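PDB 3LMD: geranylgeranyl pyrophosphate synthase from Corynebacterium glutamicum, which probably joins isopentenyl diphosphate units to an allylic diphosphate in a magnesium-dependent reaction, building long prenyl diphosphates for isoprenoid biosynthesis. Local coordinates for residues E49-E54 and A100-E105; D42-V47 and F77-A82; G152-S155 and T161-H164; L84-E87 and P92-E95; S86-K91 and R330-T335. All coordinates share one frame; numbering follows the deposited sequence.

Contact 1 of 5, residues E49-E54 and A100-E105; sequences ELLHTE and AAVVVE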
# COMPACT_ATOMS: atom_id res chain seq x y z
N GLU A 49 18.22 -8.46 11.07
CA GLU A 49 17.76 -8.03 12.41
C GLU A 49 16.76 -6.90 12.28
O GLU A 49 15.72 -6.91 12.94
CB GLU A 49 18.94 -7.59 13.31
CG GLU A 49 19.54 -8.82 14.00
CD GLU A 49 20.93 -8.62 14.58
OE1 GLU A 49 21.42 -7.46 14.63
OE2 GLU A 49 21.53 -9.65 14.97
N LEU A 50 17.09 -5.92 11.45
CA LEU A 50 16.24 -4.73 11.34
C LEU A 50 14.93 -5.09 10.61
O LEU A 50 13.85 -4.64 10.98
CB LEU A 50 17.00 -3.57 10.68
CG LEU A 50 16.16 -2.30 10.41
CD1 LEU A 50 15.50 -1.77 11.72
CD2 LEU A 50 16.96 -1.20 9.72
N LEU A 51 15.05 -5.93 9.59
CA LEU A 51 13.87 -6.43 8.92
C LEU A 51 12.96 -7.15 9.91
O LEU A 51 11.74 -6.89 9.97
CB LEU A 51 14.28 -7.35 7.76
CG LEU A 51 13.13 -8.06 7.07
CD1 LEU A 51 12.31 -7.02 6.30
CD2 LEU A 51 13.72 -9.13 6.09
N HIS A 52 13.50 -8.07 10.70
CA HIS A 52 12.65 -8.81 11.65
C HIS A 52 12.04 -7.84 12.65
O HIS A 52 10.86 -7.95 13.01
CB HIS A 52 13.48 -9.87 12.44
CG HIS A 52 12.75 -10.41 13.63
ND1 HIS A 52 11.69 -11.28 13.50
CD2 HIS A 52 12.90 -10.18 14.96
CE1 HIS A 52 11.22 -11.58 14.71
NE2 HIS A 52 11.93 -10.91 15.60
N THR A 53 12.81 -6.86 13.10
CA THR A 53 12.20 -5.86 13.99
C THR A 53 10.97 -5.20 13.33
O THR A 53 9.92 -5.08 13.95
CB THR A 53 13.24 -4.80 14.40
OG1 THR A 53 14.18 -5.42 15.30
CG2 THR A 53 12.59 -3.64 15.08
N GLU A 54 11.11 -4.75 12.09
CA GLU A 54 9.98 -4.09 11.42
C GLU A 54 8.81 -5.05 11.25
O GLU A 54 7.66 -4.68 11.51
CB GLU A 54 10.43 -3.57 10.03
CG GLU A 54 11.35 -2.39 10.11
CD GLU A 54 10.59 -1.10 10.49
OE1 GLU A 54 9.37 -1.14 10.67
OE2 GLU A 54 11.22 -0.04 10.61
N ALA A 100 18.31 1.15 3.99
CA ALA A 100 17.81 1.11 2.60
C ALA A 100 17.58 -0.32 2.10
O ALA A 100 16.58 -0.58 1.43
CB ALA A 100 18.75 1.88 1.65
N ALA A 101 18.46 -1.26 2.43
CA ALA A 101 18.32 -2.65 1.98
C ALA A 101 17.08 -3.26 2.59
O ALA A 101 16.37 -4.05 1.93
CB ALA A 101 19.58 -3.48 2.36
N VAL A 102 16.79 -2.86 3.82
CA VAL A 102 15.61 -3.35 4.51
C VAL A 102 14.37 -2.79 3.82
O VAL A 102 13.38 -3.49 3.63
CB VAL A 102 15.63 -3.02 6.02
CG1 VAL A 102 14.23 -3.25 6.67
CG2 VAL A 102 16.75 -3.83 6.74
N VAL A 103 14.43 -1.51 3.45
CA VAL A 103 13.29 -0.91 2.75
C VAL A 103 13.02 -1.66 1.44
O VAL A 103 11.87 -1.97 1.12
CB VAL A 103 13.55 0.58 2.47
CG1 VAL A 103 12.52 1.16 1.43
CG2 VAL A 103 13.46 1.39 3.79
N VAL A 104 14.08 -1.97 0.69
CA VAL A 104 13.90 -2.73 -0.55
C VAL A 104 13.26 -4.08 -0.26
O VAL A 104 12.30 -4.49 -0.95
CB VAL A 104 15.23 -2.91 -1.31
CG1 VAL A 104 15.06 -3.89 -2.51
CG2 VAL A 104 15.72 -1.53 -1.79
N GLU A 105 13.77 -4.78 0.73
CA GLU A 105 13.21 -6.11 1.02
C GLU A 105 11.77 -6.08 1.52
O GLU A 105 10.98 -6.97 1.17
CB GLU A 105 14.10 -6.90 1.98
CG GLU A 105 13.57 -8.30 2.22
CD GLU A 105 13.76 -9.26 1.03
OE1 GLU A 105 14.23 -8.84 -0.04
OE2 GLU A 105 13.46 -10.46 1.18
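Val102 laps both of its methyls over the backbone of Leu51, where helix 34-55 passes helix 95-118 in the all-helical isoprenoid synthase fold of the FPP/GGPP synthase family. Val102 CG1 lies 3.9 Å from Leu51 CA, while Val102 CG2 rests 3.9 Å from Leu51 N. The branched end therefore beds on the main chain of the other helix, and Leu50 and Leu51 flank it with their side chains. Leu50 crosses Val102 at about a right angle, and its CB, CG and CD2 all lie about 4.0 Å from Val102 CG2. Near this point the short axes come within 9.5 Å of each other and cross at -52°, with Leu51 and Val102 as the nearest pair of alpha carbons.

One helical turn beyond Val102, Glu105 enlarges the apolar surface with its aliphatic part. Its CG swings opposite the backbone N (chi1 -177°), and the chain then bends at chi2 (73°), which leaves CG against Leu51 and turns the carboxylate away from it. That buried carboxylate is held elsewhere, in a salt bridge from OE2 to Arg76. Helix 132-157 adds Leu153 against Val102, and helix 77-86 presses Pro79 on Glu105. No hydrogen bond joins the two segments, whose hold on each other is van der Waals contact alone. Leu51 reaches the glutamate with a single branch, CD2 lying 4.0 Å from Glu105 CG.

Contact 2 of 5, residues D42-V47 and F77-A82; sequences DAMVQV and FRPMFA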
# COMPACT_ATOMS: atom_id res chain seq x y z
N ASP A 42 28.27 -10.20 7.49
CA ASP A 42 27.99 -9.42 8.71
C ASP A 42 26.90 -8.37 8.47
O ASP A 42 26.05 -8.14 9.33
CB ASP A 42 29.23 -8.67 9.19
CG ASP A 42 30.29 -9.60 9.75
OD1 ASP A 42 30.03 -10.82 9.83
OD2 ASP A 42 31.39 -9.10 10.10
N ALA A 43 26.96 -7.71 7.34
CA ALA A 43 25.95 -6.70 7.05
C ALA A 43 24.59 -7.36 6.77
O ALA A 43 23.56 -6.79 7.13
CB ALA A 43 26.40 -5.80 5.90
N MET A 44 24.57 -8.56 6.17
CA MET A 44 23.30 -9.29 5.95
C MET A 44 22.62 -9.67 7.27
O MET A 44 21.38 -9.72 7.35
CB MET A 44 23.45 -10.52 5.04
CG MET A 44 23.55 -10.21 3.55
SD MET A 44 22.03 -9.52 2.78
CE MET A 44 20.75 -10.07 3.89
N VAL A 45 23.40 -9.95 8.31
CA VAL A 45 22.81 -10.24 9.62
C VAL A 45 22.12 -8.98 10.14
O VAL A 45 21.01 -9.02 10.71
CB VAL A 45 23.92 -10.67 10.63
CG1 VAL A 45 23.37 -10.69 12.08
CG2 VAL A 45 24.51 -12.01 10.23
N GLN A 46 22.78 -7.84 9.98
CA GLN A 46 22.21 -6.57 10.41
C GLN A 46 20.91 -6.23 9.64
O GLN A 46 19.95 -5.71 10.22
CB GLN A 46 23.22 -5.45 10.21
CG GLN A 46 24.50 -5.61 11.06
CD GLN A 46 25.55 -4.58 10.69
OE1 GLN A 46 25.40 -3.39 10.95
NE2 GLN A 46 26.63 -5.03 10.05
N VAL A 47 20.90 -6.50 8.34
CA VAL A 47 19.65 -6.38 7.55
C VAL A 47 18.56 -7.29 8.11
O VAL A 47 17.42 -6.88 8.29
CB VAL A 47 19.92 -6.82 6.08
CG1 VAL A 47 18.61 -7.03 5.33
CG2 VAL A 47 20.84 -5.79 5.39
N PHE A 77 18.23 -11.96 -2.06
CA PHE A 77 19.05 -11.38 -3.14
C PHE A 77 19.04 -9.85 -3.21
O PHE A 77 20.08 -9.21 -3.45
CB PHE A 77 18.64 -11.93 -4.51
CG PHE A 77 19.41 -11.29 -5.63
CD1 PHE A 77 18.89 -10.23 -6.35
CD2 PHE A 77 20.71 -11.69 -5.88
CE1 PHE A 77 19.65 -9.60 -7.35
CE2 PHE A 77 21.46 -11.08 -6.87
CZ PHE A 77 20.93 -10.03 -7.60
N ARG A 78 17.87 -9.24 -3.06
CA ARG A 78 17.78 -7.78 -3.24
C ARG A 78 18.60 -6.99 -2.21
O ARG A 78 19.34 -6.06 -2.59
CB ARG A 78 16.33 -7.32 -3.28
CG ARG A 78 15.60 -7.92 -4.48
CD ARG A 78 14.07 -7.81 -4.39
NE ARG A 78 13.47 -8.46 -5.56
CZ ARG A 78 13.35 -9.78 -5.68
NH1 ARG A 78 13.70 -10.58 -4.69
NH2 ARG A 78 12.80 -10.30 -6.78
N PRO A 79 18.47 -7.34 -0.92
CA PRO A 79 19.35 -6.62 0.01
C PRO A 79 20.83 -6.95 -0.22
O PRO A 79 21.67 -6.06 -0.07
CB PRO A 79 18.88 -7.06 1.41
CG PRO A 79 17.80 -8.13 1.19
CD PRO A 79 17.37 -8.09 -0.25
N MET A 80 21.15 -8.18 -0.59
CA MET A 80 22.55 -8.53 -0.87
C MET A 80 23.10 -7.66 -1.99
O MET A 80 24.23 -7.17 -1.92
CB MET A 80 22.69 -10.03 -1.28
CG MET A 80 24.16 -10.47 -1.45
SD MET A 80 24.44 -12.08 -2.30
CE MET A 80 24.34 -11.54 -4.01
N PHE A 81 22.31 -7.47 -3.05
CA PHE A 81 22.72 -6.60 -4.15
C PHE A 81 22.92 -5.16 -3.69
O PHE A 81 23.88 -4.51 -4.08
CB PHE A 81 21.72 -6.67 -5.32
CG PHE A 81 22.10 -5.76 -6.48
CD1 PHE A 81 23.41 -5.74 -6.97
CD2 PHE A 81 21.18 -4.91 -7.05
CE1 PHE A 81 23.76 -4.89 -8.03
CE2 PHE A 81 21.52 -4.08 -8.13
CZ PHE A 81 22.79 -4.07 -8.61
N ALA A 82 22.03 -4.65 -2.83
CA ALA A 82 22.19 -3.29 -2.28
C ALA A 82 23.52 -3.16 -1.49
O ALA A 82 24.22 -2.12 -1.55
CB ALA A 82 21.01 -2.94 -1.35
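Met44 is the first residue of 42-47 to reach helix 77-86, and it does so with its sulfur. The chain folds at chi2 (-68°) and again at chi3 (-22°), so that SD, not the terminal methyl, leads toward the partner. Met44 SD settles beside the peptide link between Pro79 and Met80, 3.7 Å from Met80 N and 3.8 Å from Met80 CA. Two side-chain carbons frame the same sulfur, Met80 CB at 4.1 Å from Met44 SD and Pro79 CB at 4.2 Å from it. Beyond CB, Met80 turns elsewhere and its side chain packs on Leu343 of helix 335-349.

One turn further on, Val47 points at the proline. Its CG1 touches Pro79 CB at 3.9 Å, the two side chains meeting roughly at right angles. Pro79 is thus received by Met44 and Val47 together. The short axes run 10.3 Å apart with 127° between their directions.

By sequence, Phe77, Arg78 and Pro79 close the Gly-Gly-Lys-Arg-x-Arg-Pro signature of trans-prenyltransferases, at the start of helix 77-86. A proline fits in this first turn because no backbone N-H is needed there. The contact has no hydrogen bond across it. A polarisable sulfur and a few carbons do the work, so cohesion probably comes mostly from dispersion and the exclusion of water, with little directional restraint.

Contact 3 of 5, residues G152-S155 and T161-H164; sequences GLMS and TVAH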
# COMPACT_ATOMS: atom_id res chain seq x y z
N GLY A 152 8.20 4.51 7.37
CA GLY A 152 8.86 4.94 8.62
C GLY A 152 10.38 5.02 8.42
O GLY A 152 11.02 6.05 8.73
N LEU A 153 10.96 3.94 7.91
CA LEU A 153 12.43 3.92 7.66
C LEU A 153 12.86 4.96 6.62
O LEU A 153 13.89 5.63 6.76
CB LEU A 153 12.90 2.53 7.21
CG LEU A 153 12.80 1.42 8.26
CD1 LEU A 153 13.24 0.08 7.62
CD2 LEU A 153 13.67 1.78 9.49
N MET A 154 12.09 5.08 5.55
CA MET A 154 12.40 6.08 4.50
C MET A 154 12.38 7.49 5.02
O MET A 154 13.12 8.33 4.52
CB MET A 154 11.38 5.97 3.32
CG MET A 154 11.60 4.69 2.52
SD MET A 154 10.69 4.72 0.92
CE MET A 154 9.37 5.65 1.39
N SER A 155 11.53 7.78 6.01
CA SER A 155 11.52 9.11 6.63
C SER A 155 12.87 9.46 7.26
O SER A 155 13.19 10.63 7.44
CB SER A 155 10.40 9.26 7.69
OG SER A 155 10.72 8.63 8.95
N THR A 161 15.21 9.38 -1.27
CA THR A 161 14.86 7.95 -1.18
C THR A 161 13.37 7.79 -1.39
O THR A 161 12.90 6.86 -2.10
CB THR A 161 15.29 7.34 0.17
OG1 THR A 161 16.73 7.37 0.23
CG2 THR A 161 14.77 5.86 0.36
N VAL A 162 12.61 8.69 -0.79
CA VAL A 162 11.14 8.63 -0.89
C VAL A 162 10.70 8.83 -2.36
O VAL A 162 9.81 8.14 -2.84
CB VAL A 162 10.46 9.68 0.02
CG1 VAL A 162 8.92 9.65 -0.13
CG2 VAL A 162 10.82 9.43 1.53
N ALA A 163 11.32 9.78 -3.05
CA ALA A 163 10.98 10.08 -4.45
C ALA A 163 11.28 8.86 -5.30
O ALA A 163 10.49 8.46 -6.17
CB ALA A 163 11.81 11.27 -4.93
N HIS A 164 12.45 8.27 -5.05
CA HIS A 164 12.86 7.08 -5.79
C HIS A 164 11.92 5.90 -5.49
O HIS A 164 11.53 5.16 -6.39
CB HIS A 164 14.30 6.71 -5.46
CG HIS A 164 14.73 5.41 -6.06
ND1 HIS A 164 15.18 5.31 -7.36
CD2 HIS A 164 14.73 4.15 -5.55
CE1 HIS A 164 15.46 4.04 -7.62
NE2 HIS A 164 15.19 3.32 -6.54
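Met154 swings its CG beside the backbone N, opposite the carbonyl carbon (chi1 -70°), stays extended through chi2 (-167°) and then curls at chi3 (-32°), which lays the chain against Thr161 and Val162 near the start of helix 159-181. The last torsion lies well off a staggered value and brings the methyl back over Val162: Met154 CE is 4.1 Å from Val162 CG2 and from Val162 CA. Nearer the root, Met154 CB packs 3.9 Å from Val162 CG2, so the hooked methionine presents both CB and CE to one valine methyl. Val162 CG2 also comes 3.9 Å from Met154 O. Thr161 offers its methyl to the middle of the chain, with CG2 4.0 Å from Met154 CG. Its hydroxyl is used elsewhere, hydrogen-bonded through OG1 to His214 NE2, so the threonine divides its apolar and polar branches between two neighbours.

Near the end of its helix, Ser155 turns its hydroxyl back on the chain and donates a 2.6 Å bond from OG to Gly152 O. No hydrogen bond links the segments themselves.

The contact closes the root of the helical hairpin formed by helices 132-157 and 159-181, in a chain without strands. Val103 of helix 95-118 backs Met154, Leu210 and Met213 of helix 188-214 back Thr161, and on the dimer side Val162 packs against Ser151 of the second subunit.

Contact 4 of 5, residues L84-E87 and P92-E95; sequences LASE and PLSE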
# COMPACT_ATOMS: atom_id res chain seq x y z
N LEU A 84 26.30 -5.07 -1.89
CA LEU A 84 27.37 -5.09 -2.90
C LEU A 84 27.51 -3.75 -3.58
O LEU A 84 28.64 -3.23 -3.73
CB LEU A 84 27.13 -6.23 -3.92
CG LEU A 84 27.21 -7.63 -3.31
CD1 LEU A 84 26.76 -8.69 -4.32
CD2 LEU A 84 28.66 -7.88 -2.91
N ALA A 85 26.39 -3.16 -3.99
CA ALA A 85 26.43 -1.85 -4.62
C ALA A 85 27.07 -0.82 -3.70
O ALA A 85 27.76 0.08 -4.18
CB ALA A 85 25.00 -1.36 -5.01
N SER A 86 26.82 -0.91 -2.40
CA SER A 86 27.37 0.08 -1.47
C SER A 86 28.90 -0.01 -1.41
O SER A 86 29.56 0.94 -1.03
CB SER A 86 26.78 -0.06 -0.05
OG SER A 86 27.41 -1.13 0.66
N GLU A 87 29.46 -1.13 -1.82
CA GLU A 87 30.93 -1.29 -1.78
C GLU A 87 31.62 -0.28 -2.70
O GLU A 87 32.83 -0.09 -2.59
CB GLU A 87 31.34 -2.72 -2.15
CG GLU A 87 30.98 -3.72 -1.07
CD GLU A 87 31.90 -3.61 0.17
OE1 GLU A 87 32.87 -2.83 0.14
OE2 GLU A 87 31.69 -4.33 1.16
N PRO A 92 30.56 2.20 2.63
CA PRO A 92 29.99 0.88 2.35
C PRO A 92 29.37 0.27 3.57
O PRO A 92 29.93 0.39 4.68
CB PRO A 92 31.19 0.03 1.94
CG PRO A 92 32.34 0.97 1.74
CD PRO A 92 32.02 2.27 2.42
N LEU A 93 28.23 -0.38 3.39
CA LEU A 93 27.66 -1.16 4.47
C LEU A 93 27.33 -0.33 5.72
O LEU A 93 27.24 -0.86 6.82
CB LEU A 93 28.57 -2.34 4.82
CG LEU A 93 29.04 -3.13 3.60
CD1 LEU A 93 30.08 -4.19 4.02
CD2 LEU A 93 27.83 -3.80 2.88
N SER A 94 27.14 0.97 5.56
CA SER A 94 26.90 1.84 6.70
C SER A 94 25.46 1.66 7.18
O SER A 94 24.69 0.90 6.59
CB SER A 94 27.13 3.27 6.29
OG SER A 94 26.24 3.61 5.23
N GLU A 95 25.08 2.36 8.25
CA GLU A 95 23.77 2.13 8.86
C GLU A 95 22.63 2.47 7.86
O GLU A 95 21.58 1.80 7.84
CB GLU A 95 23.63 2.98 10.14
CG GLU A 95 22.23 3.13 10.71
CD GLU A 95 21.96 4.59 11.17
OE1 GLU A 95 22.74 5.50 10.80
OE2 GLU A 95 20.96 4.83 11.89
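Ser86 OG has two hydrogen-bond partners: it accepts the backbone N-H of Leu93 at 2.9 Å, with an angle of 149° at the hydrogen, and it is also hydrogen-bonded to Leu83 O, one turn back in its own helix. Its first torsion (chi1 80°) sets the oxygen between the backbone N and the carbonyl carbon, near enough to the helix to use Leu83 O while still facing the returning chain. The buried hydroxyl thus ties helix 77-86 to the loop that doubles back on its way to helix 95-118. The main chain of Ser86 takes part as well, since Pro92 CA makes a bent C-H···O contact with Ser86 O, 3.4 Å away.

Leu93 sits just before Ser94, the N-cap of helix 95-118, and has a positive phi (60°). Its two methyls divide the polar neighbours between them: Leu93 CD2 lies 3.5 Å from Ser86 OG, and Leu93 CD1 lies 3.3 Å from Glu87 OE2. Glu87 begins by heading off from the loop, but a bend at chi2 brings the carboxylate back; the Glu87 side chain lies oblique to Leu93 and at about a right angle to Pro92, with OE1 3.8 Å from Pro92 CB. Leu93 also packs on Ile40 and Ala43 of helix 34-55.

The carboxylate of Glu87 meets mainly carbon here, and its long pairing with Arg39 is weak. The one hydrogen bond across the contact is the directional element: the hydroxyl accepts from Leu93 N while donating to Leu83 O, whereas the glutamate meets the loop by van der Waals contact.

Contact 5 of 5, residues S86-K91 and R330-T335; sequences SEFGEK and RLPDST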
# COMPACT_ATOMS: atom_id res chain seq x y z
N SER A 86 26.82 -0.91 -2.40
CA SER A 86 27.37 0.08 -1.47
C SER A 86 28.90 -0.01 -1.41
O SER A 86 29.56 0.94 -1.03
CB SER A 86 26.78 -0.06 -0.05
OG SER A 86 27.41 -1.13 0.66
N GLU A 87 29.46 -1.13 -1.82
CA GLU A 87 30.93 -1.29 -1.78
C GLU A 87 31.62 -0.28 -2.70
O GLU A 87 32.83 -0.09 -2.59
CB GLU A 87 31.34 -2.72 -2.15
CG GLU A 87 30.98 -3.72 -1.07
CD GLU A 87 31.90 -3.61 0.17
OE1 GLU A 87 32.87 -2.83 0.14
OE2 GLU A 87 31.69 -4.33 1.16
N PHE A 88 30.85 0.38 -3.57
CA PHE A 88 31.42 1.35 -4.49
C PHE A 88 31.43 2.77 -3.96
O PHE A 88 31.89 3.67 -4.64
CB PHE A 88 30.74 1.30 -5.88
CG PHE A 88 31.02 0.04 -6.64
CD1 PHE A 88 32.17 -0.09 -7.42
CD2 PHE A 88 30.16 -1.05 -6.53
CE1 PHE A 88 32.43 -1.28 -8.11
CE2 PHE A 88 30.39 -2.22 -7.20
CZ PHE A 88 31.55 -2.36 -8.00
N GLY A 89 30.92 3.00 -2.75
CA GLY A 89 30.87 4.38 -2.24
C GLY A 89 31.90 4.55 -1.12
O GLY A 89 32.60 3.61 -0.78
N GLU A 90 31.95 5.73 -0.52
CA GLU A 90 32.88 6.00 0.59
C GLU A 90 32.41 5.43 1.93
O GLU A 90 33.20 5.28 2.85
CB GLU A 90 33.11 7.51 0.75
CG GLU A 90 33.34 8.26 -0.55
CD GLU A 90 33.58 9.75 -0.32
OE1 GLU A 90 34.23 10.10 0.70
OE2 GLU A 90 33.14 10.57 -1.15
N LYS A 91 31.12 5.13 2.06
CA LYS A 91 30.64 4.55 3.30
C LYS A 91 29.86 3.26 3.06
O LYS A 91 28.65 3.23 3.26
CB LYS A 91 29.75 5.55 4.04
CG LYS A 91 30.36 6.97 4.08
CD LYS A 91 29.60 7.90 5.01
CE LYS A 91 30.48 9.09 5.42
NZ LYS A 91 29.74 10.10 6.22
N ARG A 330 31.32 0.75 -16.56
CA ARG A 330 31.31 2.08 -15.97
C ARG A 330 31.87 2.12 -14.54
O ARG A 330 32.06 3.20 -13.96
CB ARG A 330 29.90 2.67 -15.99
CG ARG A 330 29.26 2.75 -17.38
CD ARG A 330 27.77 3.06 -17.25
NE ARG A 330 27.54 4.45 -16.86
CZ ARG A 330 26.35 4.92 -16.54
NH1 ARG A 330 25.30 4.10 -16.53
NH2 ARG A 330 26.19 6.21 -16.21
N LEU A 331 32.13 0.94 -13.98
CA LEU A 331 32.54 0.82 -12.58
C LEU A 331 34.01 0.44 -12.53
O LEU A 331 34.52 -0.24 -13.44
CB LEU A 331 31.72 -0.29 -11.88
CG LEU A 331 30.21 -0.03 -11.80
CD1 LEU A 331 29.47 -1.28 -11.25
CD2 LEU A 331 29.92 1.19 -10.93
N PRO A 332 34.68 0.84 -11.44
CA PRO A 332 36.07 0.48 -11.25
C PRO A 332 36.26 -1.00 -11.02
O PRO A 332 35.46 -1.68 -10.33
CB PRO A 332 36.48 1.28 -10.00
CG PRO A 332 35.25 1.50 -9.27
CD PRO A 332 34.18 1.70 -10.36
N ASP A 333 37.34 -1.50 -11.58
CA ASP A 333 37.72 -2.87 -11.46
C ASP A 333 37.92 -3.21 -9.98
O ASP A 333 38.45 -2.39 -9.21
CB ASP A 333 38.97 -3.09 -12.31
CG ASP A 333 38.82 -2.48 -13.73
OD1 ASP A 333 37.70 -1.99 -14.06
OD2 ASP A 333 39.79 -2.48 -14.50
N SER A 334 37.43 -4.38 -9.57
CA SER A 334 37.44 -4.77 -8.16
C SER A 334 36.83 -6.14 -8.05
O SER A 334 36.16 -6.62 -8.97
CB SER A 334 36.64 -3.80 -7.29
OG SER A 334 35.26 -3.81 -7.66
N THR A 335 37.04 -6.79 -6.92
CA THR A 335 36.46 -8.08 -6.68
C THR A 335 34.96 -7.96 -6.56
O THR A 335 34.26 -8.89 -6.84
CB THR A 335 36.95 -8.74 -5.40
OG1 THR A 335 36.76 -7.86 -4.31
CG2 THR A 335 38.36 -9.09 -5.51
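The ring of Phe88 lies among Leu331, Pro332 and Ser334, each meeting it differently. Leu331 crosses it at about a right angle and sets CD1 over one face, 4.0 Å above the plane and shifted toward the rim near CZ. Its CB also approaches, 4.0 Å from Phe88 CE1. Pro332 comes to the rim at a slant, its CG 3.9 Å from Phe88 CD1, while its carbonyl oxygen lies at the edge, in the ring plane, 3.8 Å from CE1. The Ser334 hydroxyl stands obliquely, with OG 3.8 Å from Phe88 CE1.

Phe88 is presented by a type I beta turn from Ser86 to Gly89, closed by Gly89 N to Ser86 O at 3.0 Å. With CG opposite the carbonyl carbon (chi1 -68°), the ring projects from the turn toward 330-335. The contact joins two interhelical loops of the helical fold, one leading into helix 95-118 and the other into helix 335-349. Ser334 is the N-cap of the latter, its OG capping Lys337 N. Val336 and Leu340 of that helix, with Leu225 of helix 219-246, also touch the Phe88 side chain.

Overall arrangement
Contacts 1 and 2 use successive parts of helix 34-55, their centres 9 Å apart, and meet where Val102 CG2 lies 3.5 Å from Val47 O. Contact 3 lies about 13 Å between centres from contact 1 and joins it through Leu153, carrying the packing toward the dimer interface. In the other direction contact 4 follows contact 2 along helix 77-86, centres 9 Å apart, and shares Ser86 and Glu87 with contact 5, another 9 Å on. Contacts 3 and 5 are about 24 Å apart by centres. All five lie away from Asp115, Asp119, Glu302 and Ser305, which bind calcium in a crystal structure of this protein, although none is bound to this chain; helix 95-118 carries Asp115.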